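Local coordinates for sulfur carrier protein ThiS adenylyltransferase (Escherichia coli, PDB 1ZUD) that uses ATP to adenylate the C-terminal glycine carboxyl group of the sulfur carrier protein ThiS, an activation step in thiamin biosynthesis, at residues L36-L45 against L68-T76; R81-Q89 against I98-R106. All blocks are in the same frame, centred on the assembly; numbering follows the deposited sequence.

Contact 1 of 2, residues L36-L45 against L68-T76; sequences LGGLGTPAAL and LQRQILFTT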
ATOM      1  N   LEU C  36      -5.259   2.346 -17.238  1.00 19.23           N
ATOM      2  CA  LEU C  36      -5.726   1.074 -16.672  1.00 22.36           C
ATOM      3  C   LEU C  36      -4.576   0.062 -16.607  1.00 26.76           C
ATOM      4  O   LEU C  36      -4.669  -1.085 -17.115  1.00 26.50           O
ATOM      5  CB  LEU C  36      -6.889   0.527 -17.513  1.00 19.81           C
ATOM      6  CG  LEU C  36      -8.139   1.425 -17.450  1.00 28.59           C
ATOM      7  CD1 LEU C  36      -9.263   0.943 -18.436  1.00 30.73           C
ATOM      8  CD2 LEU C  36      -8.623   1.442 -15.990  1.00 29.86           C
ATOM      9  N   GLY C  37      -3.505   0.498 -15.942  1.00 25.84           N
ATOM     10  CA  GLY C  37      -2.298  -0.305 -15.797  1.00 26.72           C
ATOM     11  C   GLY C  37      -2.049  -0.790 -14.396  1.00 26.79           C
ATOM     12  O   GLY C  37      -2.977  -1.199 -13.712  1.00 28.58           O
ATOM     13  N   GLY C  38      -0.794  -0.765 -13.952  1.00 22.96           N
ATOM     14  CA  GLY C  38      -0.509  -1.235 -12.603  1.00 20.57           C
ATOM     15  C   GLY C  38      -1.194  -0.385 -11.521  1.00 24.03           C
ATOM     16  O   GLY C  38      -1.571  -0.858 -10.419  1.00 20.01           O
ATOM     17  N   LEU C  39      -1.343   0.902 -11.788  1.00 18.34           N
ATOM     18  CA  LEU C  39      -1.970   1.761 -10.767  1.00 17.13           C
ATOM     19  C   LEU C  39      -3.489   1.690 -10.909  1.00 15.38           C
ATOM     20  O   LEU C  39      -4.259   1.613  -9.939  1.00 17.57           O
ATOM     21  CB  LEU C  39      -1.583   3.248 -11.004  1.00 17.77           C
ATOM     22  CG  LEU C  39      -0.114   3.606 -10.817  1.00 20.02           C
ATOM     23  CD1 LEU C  39       0.148   5.072 -11.319  1.00 22.90           C
ATOM     24  CD2 LEU C  39       0.187   3.491  -9.279  1.00 21.07           C
ATOM     25  N   GLY C  40      -3.905   1.789 -12.155  1.00 16.15           N
ATOM     26  CA  GLY C  40      -5.316   1.862 -12.417  1.00 23.44           C
ATOM     27  C   GLY C  40      -6.131   0.616 -12.181  1.00 19.92           C
ATOM     28  O   GLY C  40      -7.293   0.748 -11.753  1.00 18.62           O
ATOM     29  N   THR C  41      -5.573  -0.560 -12.467  1.00 22.97           N
ATOM     30  CA  THR C  41      -6.416  -1.745 -12.271  1.00 23.83           C
ATOM     31  C   THR C  41      -6.786  -1.970 -10.781  1.00 20.13           C
ATOM     32  O   THR C  41      -7.949  -2.199 -10.502  1.00 19.28           O
ATOM     33  CB  THR C  41      -5.775  -3.011 -12.889  1.00 23.52           C
ATOM     34  OG1 THR C  41      -4.467  -3.202 -12.367  1.00 27.08           O
ATOM     35  CG2 THR C  41      -5.691  -2.870 -14.394  1.00 24.50           C
ATOM     36  N   PRO C  42      -5.837  -1.890  -9.812  1.00 23.56           N
ATOM     37  CA  PRO C  42      -6.347  -2.098  -8.434  1.00 22.60           C
ATOM     38  C   PRO C  42      -7.230  -0.936  -7.998  1.00 25.82           C
ATOM     39  O   PRO C  42      -8.210  -1.148  -7.264  1.00 25.30           O
ATOM     40  CB  PRO C  42      -5.109  -2.174  -7.558  1.00 20.30           C
ATOM     41  CG  PRO C  42      -4.040  -1.568  -8.401  1.00 17.71           C
ATOM     42  CD  PRO C  42      -4.371  -1.739  -9.831  1.00 19.82           C
ATOM     43  N   ALA C  43      -6.903   0.292  -8.411  1.00 23.30           N
ATOM     44  CA  ALA C  43      -7.775   1.398  -7.998  1.00 23.91           C
ATOM     45  C   ALA C  43      -9.209   1.172  -8.496  1.00 19.49           C
ATOM     46  O   ALA C  43     -10.192   1.354  -7.759  1.00 25.04           O
ATOM     47  CB  ALA C  43      -7.241   2.754  -8.525  1.00 28.90           C
ATOM     48  N   ALA C  44      -9.352   0.747  -9.734  1.00 21.07           N
ATOM     49  CA  ALA C  44     -10.706   0.539 -10.250  1.00 20.08           C
ATOM     50  C   ALA C  44     -11.432  -0.621  -9.493  1.00 23.40           C
ATOM     51  O   ALA C  44     -12.622  -0.502  -9.179  1.00 18.71           O
ATOM     52  CB  ALA C  44     -10.655   0.232 -11.771  1.00 19.17           C
ATOM     53  N   LEU C  45     -10.713  -1.709  -9.210  1.00 22.41           N
ATOM     54  CA  LEU C  45     -11.299  -2.865  -8.517  1.00 21.20           C
ATOM     55  C   LEU C  45     -11.830  -2.408  -7.161  1.00 21.51           C
ATOM     56  O   LEU C  45     -12.940  -2.732  -6.792  1.00 22.39           O
ATOM     57  CB  LEU C  45     -10.245  -3.979  -8.291  1.00 19.79           C
ATOM     58  CG  LEU C  45     -10.165  -4.974  -9.463  1.00 29.80           C
ATOM     59  CD1 LEU C  45      -8.794  -5.670  -9.478  1.00 25.90           C
ATOM     60  CD2 LEU C  45     -11.365  -5.957  -9.395  1.00 22.97           C
ATOM     61  N   LEU C  68       0.280  -8.888 -17.225  1.00 19.74           N
ATOM     62  CA  LEU C  68      -0.297  -9.674 -16.173  1.00 20.03           C
ATOM     63  C   LEU C  68       0.482  -9.703 -14.878  1.00 26.56           C
ATOM     64  O   LEU C  68      -0.114  -9.889 -13.834  1.00 32.90           O
ATOM     65  CB  LEU C  68      -0.591 -11.112 -16.690  1.00 18.29           C
ATOM     66  CG  LEU C  68      -1.456 -11.126 -17.998  1.00 24.86           C
ATOM     67  CD1 LEU C  68      -1.925 -12.608 -18.380  1.00 24.75           C
ATOM     68  CD2 LEU C  68      -2.741 -10.252 -17.805  1.00 20.13           C
ATOM     69  N   GLN C  69       1.787  -9.477 -14.929  1.00 21.59           N
ATOM     70  CA  GLN C  69       2.576  -9.491 -13.706  1.00 22.37           C
ATOM     71  C   GLN C  69       2.117  -8.387 -12.738  1.00 24.29           C
ATOM     72  O   GLN C  69       2.431  -8.438 -11.544  1.00 28.07           O
ATOM     73  CB  GLN C  69       4.056  -9.317 -14.094  1.00 21.40           C
ATOM     74  CG  GLN C  69       5.023  -9.062 -12.986  1.00 24.16           C
ATOM     75  CD  GLN C  69       5.412  -7.556 -12.966  1.00 26.05           C
ATOM     76  OE1 GLN C  69       4.869  -6.770 -13.741  1.00 28.70           O
ATOM     77  NE2 GLN C  69       6.335  -7.181 -12.103  1.00 21.30           N
ATOM     78  N   ARG C  70       1.397  -7.374 -13.226  1.00 23.26           N
ATOM     79  CA  ARG C  70       0.983  -6.305 -12.284  1.00 27.35           C
ATOM     80  C   ARG C  70      -0.401  -5.762 -12.498  1.00 26.78           C
ATOM     81  O   ARG C  70      -0.918  -5.027 -11.666  1.00 33.78           O
ATOM     82  CB  ARG C  70       2.005  -5.125 -12.330  1.00 25.51           C
ATOM     83  CG  ARG C  70       2.092  -4.414 -13.664  1.00 26.55           C
ATOM     84  CD  ARG C  70       3.394  -3.625 -13.851  1.00 29.83           C
ATOM     85  NE  ARG C  70       3.491  -3.124 -15.228  1.00 26.88           N
ATOM     86  CZ  ARG C  70       3.683  -3.916 -16.275  1.00 34.81           C
ATOM     87  NH1 ARG C  70       3.830  -5.232 -16.091  1.00 38.25           N
ATOM     88  NH2 ARG C  70       3.655  -3.417 -17.505  1.00 39.79           N
ATOM     89  N   GLN C  71      -1.017  -6.082 -13.630  1.00 24.62           N
ATOM     90  CA  GLN C  71      -2.356  -5.549 -13.929  1.00 22.86           C
ATOM     91  C   GLN C  71      -3.352  -6.664 -13.651  1.00 25.99           C
ATOM     92  O   GLN C  71      -3.799  -7.357 -14.586  1.00 29.39           O
ATOM     93  CB  GLN C  71      -2.366  -5.092 -15.378  1.00 22.32           C
ATOM     94  CG  GLN C  71      -1.299  -3.937 -15.555  1.00 25.79           C
ATOM     95  CD  GLN C  71      -1.103  -3.463 -16.965  1.00 26.33           C
ATOM     96  OE1 GLN C  71      -1.961  -3.643 -17.828  1.00 27.91           O
ATOM     97  NE2 GLN C  71       0.016  -2.781 -17.198  1.00 28.00           N
ATOM     98  N   ILE C  72      -3.675  -6.783 -12.360  1.00 26.84           N
ATOM     99  CA  ILE C  72      -4.503  -7.822 -11.731  1.00 31.67           C
ATOM    100  C   ILE C  72      -5.950  -7.987 -12.107  1.00 31.73           C
ATOM    101  O   ILE C  72      -6.605  -8.936 -11.659  1.00 32.12           O
ATOM    102  CB  ILE C  72      -4.455  -7.700 -10.187  0.50 32.00           C
ATOM    103  CG1 ILE C  72      -5.169  -6.413  -9.750  0.50 33.98           C
ATOM    104  CG2 ILE C  72      -3.006  -7.736  -9.702  0.50 32.84           C
ATOM    105  CD1 ILE C  72      -5.094  -6.149  -8.268  0.50 36.10           C
ATOM    106  N   LEU C  73      -6.465  -7.076 -12.910  1.00 30.76           N
ATOM    107  CA  LEU C  73      -7.837  -7.150 -13.351  1.00 30.06           C
ATOM    108  C   LEU C  73      -7.949  -8.041 -14.597  1.00 26.52           C
ATOM    109  O   LEU C  73      -9.017  -8.554 -14.872  1.00 29.45           O
ATOM    110  CB  LEU C  73      -8.319  -5.741 -13.696  1.00 28.29           C
ATOM    111  CG  LEU C  73      -9.755  -5.441 -14.092  1.00 34.50           C
ATOM    112  CD1 LEU C  73     -10.623  -5.974 -12.908  1.00 24.20           C
ATOM    113  CD2 LEU C  73      -9.985  -3.864 -14.308  1.00 23.26           C
ATOM    114  N   PHE C  74      -6.842  -8.229 -15.319  1.00 24.30           N
ATOM    115  CA  PHE C  74      -6.822  -8.971 -16.583  1.00 26.23           C
ATOM    116  C   PHE C  74      -6.393 -10.450 -16.499  1.00 27.80           C
ATOM    117  O   PHE C  74      -5.848 -10.865 -15.511  1.00 24.21           O
ATOM    118  CB  PHE C  74      -5.894  -8.232 -17.554  1.00 25.72           C
ATOM    119  CG  PHE C  74      -6.154  -6.749 -17.607  1.00 23.95           C
ATOM    120  CD1 PHE C  74      -5.122  -5.847 -17.529  1.00 25.98           C
ATOM    121  CD2 PHE C  74      -7.465  -6.270 -17.766  1.00 27.54           C
ATOM    122  CE1 PHE C  74      -5.385  -4.462 -17.608  1.00 25.42           C
ATOM    123  CE2 PHE C  74      -7.737  -4.912 -17.850  1.00 28.70           C
ATOM    124  CZ  PHE C  74      -6.683  -4.009 -17.770  1.00 20.65           C
ATOM    125  N   THR C  75      -6.666 -11.243 -17.527  1.00 24.02           N
ATOM    126  CA  THR C  75      -6.234 -12.632 -17.484  1.00 26.61           C
ATOM    127  C   THR C  75      -5.648 -13.021 -18.835  1.00 28.76           C
ATOM    128  O   THR C  75      -5.644 -12.241 -19.803  1.00 28.06           O
ATOM    129  CB  THR C  75      -7.395 -13.602 -17.160  1.00 27.84           C
ATOM    130  OG1 THR C  75      -8.295 -13.644 -18.259  1.00 30.97           O
ATOM    131  CG2 THR C  75      -8.146 -13.170 -15.917  1.00 30.90           C
ATOM    132  N   THR C  76      -5.130 -14.236 -18.905  1.00 28.86           N
ATOM    133  CA  THR C  76      -4.537 -14.696 -20.139  1.00 25.98           C
ATOM    134  C   THR C  76      -5.581 -14.698 -21.254  1.00 29.11           C
ATOM    135  O   THR C  76      -5.243 -14.481 -22.410  1.00 27.12           O
ATOM    136  CB  THR C  76      -3.902 -16.130 -19.937  1.00 33.86           C
ATOM    137  OG1 THR C  76      -2.746 -16.015 -19.107  1.00 34.85           O
ATOM    138  CG2 THR C  76      -3.424 -16.721 -21.232  1.00 41.22           C
TER
HETATM  139  O   HOH W   1      -1.120  -3.400  -9.697  1.00 23.26           O

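Contact 2 of 2, residues R81-Q89 against I98-R106; sequences RPKSQVSQQ and IQLTALQQR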
ATOM      1  N   ARG C  81      -7.116  -7.926 -26.330  1.00 21.16           N
ATOM      2  CA  ARG C  81      -8.377  -7.195 -26.297  1.00 22.59           C
ATOM      3  C   ARG C  81      -8.182  -5.775 -25.700  1.00 26.09           C
ATOM      4  O   ARG C  81      -7.241  -5.555 -24.922  1.00 23.53           O
ATOM      5  CB  ARG C  81      -9.379  -8.029 -25.512  1.00 23.94           C
ATOM      6  CG  ARG C  81      -9.612  -9.463 -26.111  1.00 22.94           C
ATOM      7  CD  ARG C  81     -10.683 -10.202 -25.230  1.00 31.00           C
ATOM      8  NE  ARG C  81     -11.933  -9.412 -25.119  1.00 43.94           N
ATOM      9  CZ  ARG C  81     -12.759  -9.415 -24.064  1.00 46.90           C
ATOM     10  NH1 ARG C  81     -12.488 -10.174 -23.007  1.00 50.85           N
ATOM     11  NH2 ARG C  81     -13.835  -8.626 -24.033  1.00 43.51           N
ATOM     12  N   PRO C  82      -9.046  -4.800 -26.068  1.00 25.24           N
ATOM     13  CA  PRO C  82      -8.942  -3.399 -25.567  1.00 27.52           C
ATOM     14  C   PRO C  82      -9.064  -3.321 -24.036  1.00 23.23           C
ATOM     15  O   PRO C  82     -10.017  -3.835 -23.482  1.00 21.92           O
ATOM     16  CB  PRO C  82     -10.114  -2.674 -26.254  1.00 27.41           C
ATOM     17  CG  PRO C  82     -10.498  -3.644 -27.448  1.00 24.54           C
ATOM     18  CD  PRO C  82     -10.257  -5.001 -26.904  1.00 23.07           C
ATOM     19  N   LYS C  83      -8.124  -2.625 -23.370  1.00 23.02           N
ATOM     20  CA  LYS C  83      -8.139  -2.562 -21.917  1.00 21.09           C
ATOM     21  C   LYS C  83      -9.372  -1.972 -21.275  1.00 24.53           C
ATOM     22  O   LYS C  83      -9.845  -2.499 -20.255  1.00 23.74           O
ATOM     23  CB  LYS C  83      -6.894  -1.849 -21.369  1.00 24.19           C
ATOM     24  CG  LYS C  83      -5.692  -2.761 -21.250  1.00 31.11           C
ATOM     25  CD  LYS C  83      -4.511  -2.053 -20.589  1.00 28.13           C
ATOM     26  CE  LYS C  83      -3.267  -2.872 -20.835  1.00 29.19           C
ATOM     27  NZ  LYS C  83      -2.018  -2.232 -20.316  1.00 27.32           N
ATOM     28  N   SER C  84      -9.899  -0.878 -21.826  1.00 22.12           N
ATOM     29  CA  SER C  84     -11.084  -0.272 -21.198  1.00 21.73           C
ATOM     30  C   SER C  84     -12.324  -1.181 -21.321  1.00 21.10           C
ATOM     31  O   SER C  84     -13.152  -1.271 -20.400  1.00 21.79           O
ATOM     32  CB  SER C  84     -11.342   1.146 -21.771  1.00 24.89           C
ATOM     33  OG  SER C  84     -11.895   1.100 -23.068  1.00 32.38           O
ATOM     34  N   GLN C  85     -12.428  -1.899 -22.431  1.00 24.41           N
ATOM     35  CA  GLN C  85     -13.568  -2.803 -22.629  1.00 23.76           C
ATOM     36  C   GLN C  85     -13.496  -3.991 -21.684  1.00 23.65           C
ATOM     37  O   GLN C  85     -14.501  -4.365 -21.059  1.00 27.65           O
ATOM     38  CB  GLN C  85     -13.598  -3.290 -24.080  1.00 29.16           C
ATOM     39  CG  GLN C  85     -14.522  -4.503 -24.364  1.00 38.07           C
ATOM     40  CD  GLN C  85     -14.365  -5.024 -25.814  1.00 45.94           C
ATOM     41  OE1 GLN C  85     -14.263  -6.236 -26.046  1.00 54.42           O
ATOM     42  NE2 GLN C  85     -14.345  -4.108 -26.778  1.00 46.74           N
ATOM     43  N   VAL C  86     -12.319  -4.623 -21.622  1.00 27.53           N
ATOM     44  CA  VAL C  86     -12.072  -5.762 -20.740  1.00 22.97           C
ATOM     45  C   VAL C  86     -12.323  -5.349 -19.277  1.00 25.74           C
ATOM     46  O   VAL C  86     -12.936  -6.086 -18.508  1.00 22.90           O
ATOM     47  CB  VAL C  86     -10.572  -6.265 -20.880  1.00 27.04           C
ATOM     48  CG1 VAL C  86     -10.224  -7.240 -19.777  1.00 27.27           C
ATOM     49  CG2 VAL C  86     -10.345  -6.920 -22.268  1.00 24.23           C
ATOM     50  N   SER C  87     -11.813  -4.180 -18.893  1.00 21.92           N
ATOM     51  CA  SER C  87     -11.970  -3.646 -17.531  1.00 23.92           C
ATOM     52  C   SER C  87     -13.451  -3.448 -17.205  1.00 23.97           C
ATOM     53  O   SER C  87     -13.913  -3.843 -16.136  1.00 24.48           O
ATOM     54  CB  SER C  87     -11.238  -2.278 -17.395  1.00 21.01           C
ATOM     55  OG  SER C  87      -9.811  -2.423 -17.481  1.00 26.55           O
ATOM     56  N   GLN C  88     -14.188  -2.831 -18.129  1.00 22.62           N
ATOM     57  CA  GLN C  88     -15.634  -2.607 -17.932  1.00 23.64           C
ATOM     58  C   GLN C  88     -16.314  -3.972 -17.763  1.00 28.14           C
ATOM     59  O   GLN C  88     -17.117  -4.147 -16.842  1.00 24.53           O
ATOM     60  CB  GLN C  88     -16.210  -1.859 -19.166  0.50 22.50           C
ATOM     61  CG  GLN C  88     -17.752  -1.634 -19.252  0.50 23.48           C
ATOM     62  CD  GLN C  88     -18.154  -0.961 -20.571  0.50 26.96           C
ATOM     63  OE1 GLN C  88     -17.808  -1.434 -21.664  0.50 27.84           O
ATOM     64  NE2 GLN C  88     -18.868   0.161 -20.477  0.50 27.71           N
ATOM     65  N   GLN C  89     -15.938  -4.964 -18.573  1.00 23.84           N
ATOM     66  CA  GLN C  89     -16.596  -6.275 -18.452  1.00 29.78           C
ATOM     67  C   GLN C  89     -16.251  -7.010 -17.159  1.00 27.48           C
ATOM     68  O   GLN C  89     -17.102  -7.587 -16.496  1.00 27.01           O
ATOM     69  CB  GLN C  89     -16.221  -7.140 -19.673  1.00 33.03           C
ATOM     70  CG  GLN C  89     -16.784  -6.538 -20.935  1.00 44.55           C
ATOM     71  CD  GLN C  89     -16.443  -7.315 -22.192  1.00 47.99           C
ATOM     72  OE1 GLN C  89     -15.628  -8.242 -22.169  1.00 52.45           O
ATOM     73  NE2 GLN C  89     -17.051  -6.921 -23.306  1.00 47.87           N
ATOM     74  N   ILE C  98     -23.344  -0.787 -10.530  1.00 29.11           N
ATOM     75  CA  ILE C  98     -22.908   0.602 -10.679  1.00 26.71           C
ATOM     76  C   ILE C  98     -22.727   0.889 -12.171  1.00 27.15           C
ATOM     77  O   ILE C  98     -22.739  -0.052 -12.978  1.00 29.50           O
ATOM     78  CB  ILE C  98     -21.608   0.875  -9.873  0.50 25.39           C
ATOM     79  CG1 ILE C  98     -20.539  -0.181 -10.198  0.50 28.31           C
ATOM     80  CG2 ILE C  98     -21.952   0.933  -8.371  0.50 24.52           C
ATOM     81  CD1 ILE C  98     -19.194   0.113  -9.550  0.50 24.97           C
ATOM     82  N   GLN C  99     -22.598   2.171 -12.534  1.00 22.81           N
ATOM     83  CA  GLN C  99     -22.397   2.590 -13.920  1.00 26.83           C
ATOM     84  C   GLN C  99     -20.920   2.494 -14.347  1.00 26.22           C
ATOM     85  O   GLN C  99     -20.047   3.199 -13.797  1.00 30.07           O
ATOM     86  CB  GLN C  99     -22.914   4.030 -14.088  1.00 26.97           C
ATOM     87  CG  GLN C  99     -22.667   4.656 -15.454  1.00 35.31           C
ATOM     88  CD  GLN C  99     -23.196   3.818 -16.616  1.00 45.62           C
ATOM     89  OE1 GLN C  99     -24.336   3.341 -16.589  1.00 47.97           O
ATOM     90  NE2 GLN C  99     -22.370   3.649 -17.651  1.00 48.51           N
ATOM     91  N   LEU C 100     -20.611   1.636 -15.312  1.00 25.94           N
ATOM     92  CA  LEU C 100     -19.204   1.516 -15.736  1.00 24.98           C
ATOM     93  C   LEU C 100     -19.013   1.973 -17.166  1.00 24.38           C
ATOM     94  O   LEU C 100     -19.470   1.330 -18.075  1.00 25.13           O
ATOM     95  CB  LEU C 100     -18.702   0.069 -15.545  1.00 28.45           C
ATOM     96  CG  LEU C 100     -18.665  -0.447 -14.085  1.00 33.40           C
ATOM     97  CD1 LEU C 100     -18.375  -1.970 -14.064  1.00 30.56           C
ATOM     98  CD2 LEU C 100     -17.588   0.311 -13.261  1.00 27.93           C
ATOM     99  N   THR C 101     -18.313   3.091 -17.361  1.00 20.93           N
ATOM    100  CA  THR C 101     -18.117   3.643 -18.692  1.00 26.76           C
ATOM    101  C   THR C 101     -16.702   3.460 -19.243  1.00 27.53           C
ATOM    102  O   THR C 101     -15.724   3.845 -18.603  1.00 23.98           O
ATOM    103  CB  THR C 101     -18.480   5.147 -18.649  1.00 30.62           C
ATOM    104  OG1 THR C 101     -19.838   5.254 -18.240  1.00 38.55           O
ATOM    105  CG2 THR C 101     -18.274   5.840 -20.006  1.00 26.43           C
ATOM    106  N   ALA C 102     -16.616   2.882 -20.435  1.00 24.28           N
ATOM    107  CA  ALA C 102     -15.336   2.600 -21.103  1.00 28.10           C
ATOM    108  C   ALA C 102     -14.973   3.615 -22.130  1.00 25.84           C
ATOM    109  O   ALA C 102     -15.763   3.861 -23.028  1.00 28.48           O
ATOM    110  CB  ALA C 102     -15.398   1.199 -21.832  1.00 27.24           C
ATOM    111  N   LEU C 103     -13.785   4.198 -22.029  1.00 27.67           N
ATOM    112  CA  LEU C 103     -13.295   5.151 -23.060  1.00 28.33           C
ATOM    113  C   LEU C 103     -11.965   4.589 -23.571  1.00 28.29           C
ATOM    114  O   LEU C 103     -10.912   4.710 -22.889  1.00 26.32           O
ATOM    115  CB  LEU C 103     -13.015   6.553 -22.474  1.00 24.64           C
ATOM    116  CG  LEU C 103     -14.198   7.201 -21.739  1.00 33.67           C
ATOM    117  CD1 LEU C 103     -13.819   8.621 -21.248  1.00 29.80           C
ATOM    118  CD2 LEU C 103     -15.368   7.326 -22.698  1.00 36.39           C
ATOM    119  N   GLN C 104     -11.986   3.966 -24.744  1.00 25.06           N
ATOM    120  CA  GLN C 104     -10.752   3.404 -25.290  1.00 24.95           C
ATOM    121  C   GLN C 104     -10.059   4.545 -26.051  1.00 29.79           C
ATOM    122  O   GLN C 104     -10.178   4.671 -27.273  1.00 28.28           O
ATOM    123  CB  GLN C 104     -11.047   2.248 -26.242  1.00 27.48           C
ATOM    124  CG  GLN C 104      -9.799   1.492 -26.725  1.00 27.17           C
ATOM    125  CD  GLN C 104      -9.051   0.747 -25.613  1.00 31.85           C
ATOM    126  OE1 GLN C 104      -9.592   0.462 -24.529  1.00 25.10           O
ATOM    127  NE2 GLN C 104      -7.801   0.426 -25.884  1.00 27.20           N
ATOM    128  N   GLN C 105      -9.377   5.410 -25.323  1.00 28.27           N
ATOM    129  CA  GLN C 105      -8.722   6.485 -26.002  1.00 27.25           C
ATOM    130  C   GLN C 105      -7.664   7.107 -25.094  1.00 31.23           C
ATOM    131  O   GLN C 105      -7.597   6.798 -23.885  1.00 27.89           O
ATOM    132  CB  GLN C 105      -9.797   7.497 -26.492  1.00 29.74           C
ATOM    133  CG  GLN C 105     -10.430   8.286 -25.384  1.00 33.92           C
ATOM    134  CD  GLN C 105     -11.528   9.227 -25.851  1.00 37.09           C
ATOM    135  OE1 GLN C 105     -12.708   8.893 -25.788  1.00 35.01           O
ATOM    136  NE2 GLN C 105     -11.139  10.412 -26.325  1.00 26.11           N
ATOM    137  N   ARG C 106      -6.798   7.922 -25.700  1.00 32.41           N
ATOM    138  CA  ARG C 106      -5.739   8.646 -24.988  1.00 39.49           C
ATOM    139  C   ARG C 106      -6.436   9.978 -24.847  1.00 34.40           C
ATOM    140  O   ARG C 106      -6.533  10.738 -25.809  1.00 34.87           O
ATOM    141  CB  ARG C 106      -4.476   8.802 -25.857  1.00 41.45           C
ATOM    142  CG  ARG C 106      -3.331   9.588 -25.164  1.00 50.47           C
ATOM    143  CD  ARG C 106      -2.063   9.600 -26.018  1.00 54.48           C
ATOM    144  NE  ARG C 106      -0.960  10.371 -25.439  1.00 67.64           N
ATOM    145  CZ  ARG C 106      -0.869  11.706 -25.442  1.00 71.99           C
ATOM    146  NH1 ARG C 106      -1.823  12.451 -25.997  1.00 69.86           N
ATOM    147  NH2 ARG C 106       0.194  12.300 -24.899  1.00 75.22           N
TER
HETATM  148  O   HOH W   2     -19.157   2.287 -21.924  1.00 41.60           O

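Contact 1 of 2, residues L36-L45 against L68-T76
This is a buried loop-on-helix contact at the nucleotide site, where Thr41 and Leu45 of helix 40-50 pack on the type I beta turn from Gln71 to Phe74. No direct hydrogen bond crosses it. Residues 36-45 hold the glycine-rich turn and the first helical turns of a Rossmann-type fold, and Gly38 and Arg70 are ATP-binding residues. Thr41 is central. Its CB sits 3.8 Å from Leu73 CB, and its methyl CG2 lies 3.6 Å from Phe74 CE1. The torsion chi1 of 55° places the Thr41 hydroxyl between backbone N and carbonyl carbon. From there OG1 donates to Gly37 O at 2.8 Å. The backbone N of Thr41 reaches the same oxygen from the other face of the carbonyl plane, so two bonds grip it and tie the glycine turn to the helix. Gln71 runs extended along the turn, with CG only 3.4 Å from Gly37 C. Its amide passes close to the bare Gly37 CA, and its OE1 accepts from Lys83 NZ, another ATP-binding residue. The Phe74 ring turns an edge to Leu36 O, 3.5 Å from CE1. That buried carbonyl oxygen has no hydrogen-bond partner in the model. Farther along the helix, the Leu45 and Leu73 side chains lie alongside each other, pointing opposite ways, with CD2 of Leu45 3.6 Å from CD1 of Leu73. In one of two modelled conformers of Ile72, its CG1 meets Leu45 CD1 and its CD1 reaches the Pro42 ring. One water bridges the segments by donating to both Gly38 O and Arg70 O. Behind the contact, Leu36 and Ala44 rest on Leu57 of strand 54-58. Pro42 touches helix 191-210, while Tyr46 of the second ThiF subunit packs on Pro42 and Ile72.

Contact 2 of 2, residues R81-Q89 against I98-R106
The amide oxygen of Gln104 takes two hydrogen bonds from a single residue, Ser84, in the first turn of helix 83-94. Ser84 N donates to Gln104 OE1 at 3.0 Å and Ser84 OG at 2.8 Å. Both donors lie in the plane of the amide carbonyl, and the hydroxyl uses a lone pair. Gln104 lies near the C-terminal end of strand 99-103, at the centre of an inverse gamma turn. Its side chain bends at chi2 (65°), which swings the amide back over the helix start, with OE1 3.6 Å from Pro82 CB. Gln104 NE2 bonds to Asp61 O, so both ends of the amide are held.

A second polar link lies about one helical turn further on. Gln88 was modelled in two conformers, and its side-chain contacts are described for one of them. The chain is extended, and its NE2 donates almost straight (172°) to Leu100 O at 2.7 Å. A water accepts from Gln88 NE2 and from Ala102 N. Between the two links the Ala102 methyl fits against the helix, 3.6 Å from Ser84 O and also from Gln88 OE1. Leu100 CD1 lies 3.7 Å from Gln88 O.

Helix and strand run nearly antiparallel (169°), with axes 7.2 Å apart. Strand 99-103 is the outermost strand on its side of the sheet within this chain. Helix 83-94 covers it, and Leu100 packs on Leu55 of the adjacent strand 54-58.

How the contacts relate
Contact 1 is the more deeply buried; it lies at the ATP site and touches the second subunit. Contact 2 is partly buried, at the sheet margin, and no other chain of the assembly touches its segments. Their chemistry differs accordingly. Contact 1 is mostly apolar packing around a glycine turn, bridged by a water. Contact 2 relies on glutamine and serine hydrogen bonds around a small alanine methyl. They follow one another along the chain and meet at helix 83-94. Ser87 OG lies 3.3 Å from Phe74 CE2, and Leu36 CD1 packs 3.5 Å from Ser84 CA. The ATP-binding Lys83 belongs to contact 2 but projects toward contact 1.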